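Putative exported protein (Bordetella pertussis Tohama I, PDB 2PFY) binds pyroglutamic acid as an extracytoplasmic solute receptor, probably delivering it to a tripartite ATP-independent periplasmic transporter. Local coordinates at residues A[103-117]-A[208-220]. Numbering follows the deposited sequence.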
# COMPACT_ATOMS: atom_id res chain seq x y z
N LEU A 103 4.36 -14.30 -3.27
CA LEU A 103 3.45 -13.94 -2.18
C LEU A 103 2.29 -14.92 -2.05
O LEU A 103 1.86 -15.22 -0.96
CB LEU A 103 2.88 -12.52 -2.41
CG LEU A 103 3.87 -11.34 -2.57
CD1 LEU A 103 3.17 -10.00 -2.34
CD2 LEU A 103 5.08 -11.43 -1.64
N ALA A 104 1.77 -15.38 -3.17
CA ALA A 104 0.61 -16.26 -3.20
C ALA A 104 0.99 -17.60 -2.57
O ALA A 104 0.20 -18.23 -1.83
CB ALA A 104 0.10 -16.42 -4.65
N GLN A 105 2.23 -18.02 -2.84
CA GLN A 105 2.74 -19.24 -2.25
C GLN A 105 3.01 -19.09 -0.78
O GLN A 105 2.58 -19.94 0.00
CB GLN A 105 3.95 -19.75 -3.04
CG GLN A 105 3.53 -20.40 -4.37
CD GLN A 105 2.19 -21.20 -4.29
OE1 GLN A 105 2.05 -22.16 -3.49
NE2 GLN A 105 1.20 -20.80 -5.11
N ARG A 106 3.64 -17.99 -0.38
CA ARG A 106 3.89 -17.73 1.06
C ARG A 106 2.59 -17.61 1.84
O ARG A 106 2.51 -18.05 2.99
CB ARG A 106 4.79 -16.50 1.30
CG ARG A 106 6.24 -16.60 0.75
CD ARG A 106 7.17 -17.49 1.63
NE ARG A 106 8.49 -17.68 1.01
CZ ARG A 106 9.60 -17.01 1.32
NH1 ARG A 106 9.60 -16.07 2.25
NH2 ARG A 106 10.72 -17.27 0.67
N LEU A 107 1.57 -17.00 1.23
CA LEU A 107 0.27 -16.88 1.90
C LEU A 107 -0.48 -18.22 2.00
O LEU A 107 -1.11 -18.51 3.01
CB LEU A 107 -0.61 -15.85 1.19
CG LEU A 107 -0.18 -14.37 1.34
CD1 LEU A 107 -1.02 -13.57 0.37
CD2 LEU A 107 -0.32 -13.82 2.78
N ASP A 108 -0.42 -19.01 0.93
CA ASP A 108 -1.10 -20.32 0.93
C ASP A 108 -0.61 -21.19 2.10
O ASP A 108 -1.41 -21.85 2.77
CB ASP A 108 -0.89 -21.00 -0.43
CG ASP A 108 -1.48 -22.40 -0.48
OD1 ASP A 108 -2.70 -22.53 -0.61
OD2 ASP A 108 -0.70 -23.37 -0.40
N LYS A 109 0.70 -21.17 2.37
CA LYS A 109 1.28 -21.91 3.49
C LYS A 109 0.73 -21.42 4.83
O LYS A 109 0.81 -22.12 5.84
CB LYS A 109 2.81 -21.81 3.47
CG LYS A 109 3.49 -22.67 2.41
CD LYS A 109 4.85 -22.08 1.98
CE LYS A 109 5.13 -22.32 0.47
NZ LYS A 109 5.89 -21.17 -0.22
N GLN A 110 0.14 -20.24 4.84
CA GLN A 110 -0.42 -19.68 6.06
C GLN A 110 -1.94 -19.79 6.14
O GLN A 110 -2.55 -19.18 7.03
CB GLN A 110 -0.03 -18.20 6.20
CG GLN A 110 1.43 -17.97 6.42
CD GLN A 110 1.67 -16.86 7.40
OE1 GLN A 110 1.30 -16.96 8.58
NE2 GLN A 110 2.29 -15.80 6.93
N GLY A 111 -2.56 -20.54 5.23
CA GLY A 111 -4.02 -20.65 5.23
C GLY A 111 -4.71 -19.40 4.66
O GLY A 111 -5.85 -19.09 5.03
N ILE A 112 -4.02 -18.70 3.76
CA ILE A 112 -4.55 -17.48 3.11
C ILE A 112 -4.50 -17.54 1.58
O ILE A 112 -3.50 -17.95 1.03
CB ILE A 112 -3.77 -16.23 3.58
CG1 ILE A 112 -3.94 -16.03 5.08
CG2 ILE A 112 -4.20 -14.97 2.77
CD1 ILE A 112 -2.91 -15.08 5.69
N VAL A 113 -5.56 -17.07 0.91
CA VAL A 113 -5.61 -16.99 -0.55
C VAL A 113 -5.45 -15.53 -0.99
O VAL A 113 -6.18 -14.66 -0.53
CB VAL A 113 -6.99 -17.53 -1.09
CG1 VAL A 113 -7.11 -17.36 -2.58
CG2 VAL A 113 -7.21 -18.98 -0.68
N LEU A 114 -4.48 -15.29 -1.87
CA LEU A 114 -4.29 -14.00 -2.52
C LEU A 114 -5.33 -13.88 -3.62
O LEU A 114 -5.31 -14.65 -4.57
CB LEU A 114 -2.85 -13.89 -3.05
CG LEU A 114 -2.27 -12.76 -3.96
CD1 LEU A 114 -3.05 -11.45 -4.00
CD2 LEU A 114 -0.79 -12.53 -3.61
N VAL A 115 -6.27 -12.96 -3.45
CA VAL A 115 -7.33 -12.79 -4.42
C VAL A 115 -6.89 -11.78 -5.50
O VAL A 115 -6.86 -12.12 -6.70
CB VAL A 115 -8.65 -12.35 -3.73
CG1 VAL A 115 -9.73 -12.07 -4.77
CG2 VAL A 115 -9.10 -13.42 -2.68
N TYR A 116 -6.55 -10.55 -5.12
CA TYR A 116 -6.03 -9.60 -6.12
C TYR A 116 -5.19 -8.51 -5.45
O TYR A 116 -5.26 -8.36 -4.24
CB TYR A 116 -7.17 -9.01 -6.98
CG TYR A 116 -7.98 -7.90 -6.30
CD1 TYR A 116 -7.53 -6.55 -6.31
CD2 TYR A 116 -9.19 -8.19 -5.66
CE1 TYR A 116 -8.29 -5.53 -5.64
CE2 TYR A 116 -9.98 -7.18 -5.03
CZ TYR A 116 -9.49 -5.86 -5.04
OH TYR A 116 -10.22 -4.88 -4.43
N GLY A 117 -4.40 -7.80 -6.27
CA GLY A 117 -3.60 -6.64 -5.86
C GLY A 117 -4.01 -5.38 -6.60
O GLY A 117 -4.64 -5.43 -7.67
N GLN A 208 2.07 -1.73 -2.93
CA GLN A 208 0.87 -2.44 -3.35
C GLN A 208 -0.06 -2.66 -2.18
O GLN A 208 0.36 -2.72 -1.03
CB GLN A 208 1.21 -3.80 -3.92
CG GLN A 208 2.19 -3.78 -5.09
CD GLN A 208 1.70 -2.98 -6.28
OE1 GLN A 208 0.53 -3.00 -6.63
NE2 GLN A 208 2.60 -2.30 -6.94
N SER A 209 -1.33 -2.80 -2.50
CA SER A 209 -2.32 -3.22 -1.54
C SER A 209 -2.89 -4.55 -2.06
O SER A 209 -2.96 -4.76 -3.27
CB SER A 209 -3.36 -2.10 -1.48
OG SER A 209 -4.66 -2.60 -1.49
N PHE A 210 -3.25 -5.48 -1.19
CA PHE A 210 -3.93 -6.68 -1.70
C PHE A 210 -5.15 -7.13 -0.92
O PHE A 210 -5.37 -6.68 0.21
CB PHE A 210 -2.97 -7.89 -2.05
CG PHE A 210 -2.18 -8.47 -0.88
CD1 PHE A 210 -1.15 -9.39 -1.15
CD2 PHE A 210 -2.39 -8.08 0.46
CE1 PHE A 210 -0.36 -9.96 -0.11
CE2 PHE A 210 -1.62 -8.64 1.50
CZ PHE A 210 -0.58 -9.58 1.21
N VAL A 211 -5.92 -8.01 -1.55
CA VAL A 211 -7.13 -8.54 -0.97
C VAL A 211 -6.87 -10.03 -0.78
O VAL A 211 -6.51 -10.74 -1.71
CB VAL A 211 -8.35 -8.28 -1.86
CG1 VAL A 211 -9.60 -9.13 -1.40
CG2 VAL A 211 -8.69 -6.78 -1.83
N ILE A 212 -6.98 -10.47 0.47
CA ILE A 212 -6.55 -11.81 0.84
C ILE A 212 -7.75 -12.49 1.54
O ILE A 212 -8.46 -11.83 2.29
CB ILE A 212 -5.27 -11.80 1.77
CG1 ILE A 212 -5.44 -10.83 2.96
CG2 ILE A 212 -3.99 -11.43 0.97
CD1 ILE A 212 -4.39 -10.95 4.08
N ALA A 213 -7.96 -13.79 1.30
CA ALA A 213 -9.10 -14.50 1.87
C ALA A 213 -8.69 -15.66 2.78
O ALA A 213 -7.61 -16.22 2.63
CB ALA A 213 -10.10 -14.97 0.76
N ASN A 214 -9.53 -15.96 3.76
CA ASN A 214 -9.34 -17.15 4.62
C ASN A 214 -9.48 -18.38 3.72
O ASN A 214 -10.52 -18.55 3.10
CB ASN A 214 -10.37 -17.16 5.74
CG ASN A 214 -10.22 -18.38 6.68
OD1 ASN A 214 -10.74 -19.47 6.40
ND2 ASN A 214 -9.51 -18.18 7.78
N LYS A 215 -8.43 -19.21 3.64
CA LYS A 215 -8.42 -20.37 2.72
C LYS A 215 -9.54 -21.37 3.00
O LYS A 215 -10.23 -21.76 2.08
CB LYS A 215 -7.04 -21.06 2.71
CG LYS A 215 -6.88 -22.09 1.60
CD LYS A 215 -5.49 -22.71 1.72
CE LYS A 215 -5.26 -23.82 0.74
NZ LYS A 215 -3.86 -24.29 0.92
N ARG A 216 -9.75 -21.72 4.26
CA ARG A 216 -10.85 -22.61 4.66
C ARG A 216 -12.24 -22.09 4.26
O ARG A 216 -13.04 -22.82 3.68
CB ARG A 216 -10.79 -22.94 6.16
CG ARG A 216 -11.99 -23.74 6.68
CD ARG A 216 -11.65 -24.74 7.80
NE ARG A 216 -10.20 -24.92 8.00
CZ ARG A 216 -9.52 -26.04 7.78
NH1 ARG A 216 -10.14 -27.15 7.36
NH2 ARG A 216 -8.21 -26.06 8.00
N ALA A 217 -12.49 -20.81 4.52
CA ALA A 217 -13.72 -20.19 4.10
C ALA A 217 -13.84 -20.24 2.57
O ALA A 217 -14.91 -20.59 2.04
CB ALA A 217 -13.78 -18.73 4.60
N PHE A 218 -12.76 -19.87 1.88
CA PHE A 218 -12.75 -19.86 0.40
C PHE A 218 -13.02 -21.28 -0.13
O PHE A 218 -13.87 -21.47 -1.01
CB PHE A 218 -11.38 -19.37 -0.13
CG PHE A 218 -11.29 -19.27 -1.64
CD1 PHE A 218 -11.80 -18.15 -2.32
CD2 PHE A 218 -10.64 -20.25 -2.38
CE1 PHE A 218 -11.69 -18.05 -3.72
CE2 PHE A 218 -10.54 -20.19 -3.77
CZ PHE A 218 -11.06 -19.09 -4.45
N GLN A 219 -12.31 -22.27 0.42
CA GLN A 219 -12.42 -23.67 -0.06
C GLN A 219 -13.82 -24.24 0.19
O GLN A 219 -14.25 -25.21 -0.49
CB GLN A 219 -11.34 -24.56 0.58
CG GLN A 219 -9.93 -24.35 0.03
CD GLN A 219 -8.85 -25.27 0.69
OE1 GLN A 219 -8.88 -25.56 1.91
NE2 GLN A 219 -7.89 -25.70 -0.13
N ARG A 220 -14.57 -23.65 1.12
CA ARG A 220 -15.92 -24.16 1.39
C ARG A 220 -17.00 -23.67 0.41
O ARG A 220 -18.07 -24.23 0.34
CB ARG A 220 -16.29 -24.13 2.91
CG ARG A 220 -17.30 -23.12 3.39
CD ARG A 220 -17.68 -23.40 4.89
NE ARG A 220 -16.50 -23.52 5.73
CZ ARG A 220 -15.95 -22.50 6.42
NH1 ARG A 220 -16.47 -21.27 6.37
NH2 ARG A 220 -14.87 -22.72 7.15
O HOH W 1 -7.56 -21.05 6.44
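Val-211 lies over one face of the Tyr-116 ring, its CB 4.1 Å from the ring centroid in a CH-pi contact and its CG2 3.4 Å from Tyr-116 CZ; the beta-branched valine sets CB and CG2 on the ring while CG1 reaches Val-115 CB. On the other side of the sheet, Ile-212 CG2 sits over the centre of one face of the Phe-210 ring, while Leu-103, Leu-107 and Leu-114 each bring CD1 to it obliquely. A chi1 of 63° sets Phe-210 CG between its backbone N and carbonyl carbon, turning the ring toward the helix, where Leu-107 CD1 comes within 3.7 Å of Phe-210 CE1.

Strands 112-117 and 208-214 run antiparallel, and Val-113 and Ala-213 form a hydrogen-bonded pair. A classic beta bulge follows: Val-115 and Tyr-116 both face Val-211, whose O accepts from Val-115 N (2.8 Å) and, weakly, from Tyr-116 N. Gly-111, whose positive phi suits glycine, closes helix 89-108 in a Schellman motif, and its O accepts from Lys-215 N. The fully extended Lys-215 chain carries NZ to Asp-108 OD1 (2.6 Å) in a salt bridge, meeting OD1 from above the carboxylate plane. Asn-214 suits the N-cap of helix 215-220: its short amide carries OD1 to first-turn Ala-217 N.

Strand 112-119 is outermost in a five-stranded mixed sheet of this periplasmic-binding-protein fold, with 208-214 between it and strand 62-66; helix 89-108 packs on the Phe-210 face, helices 15-30 and 223-257 against Tyr-116.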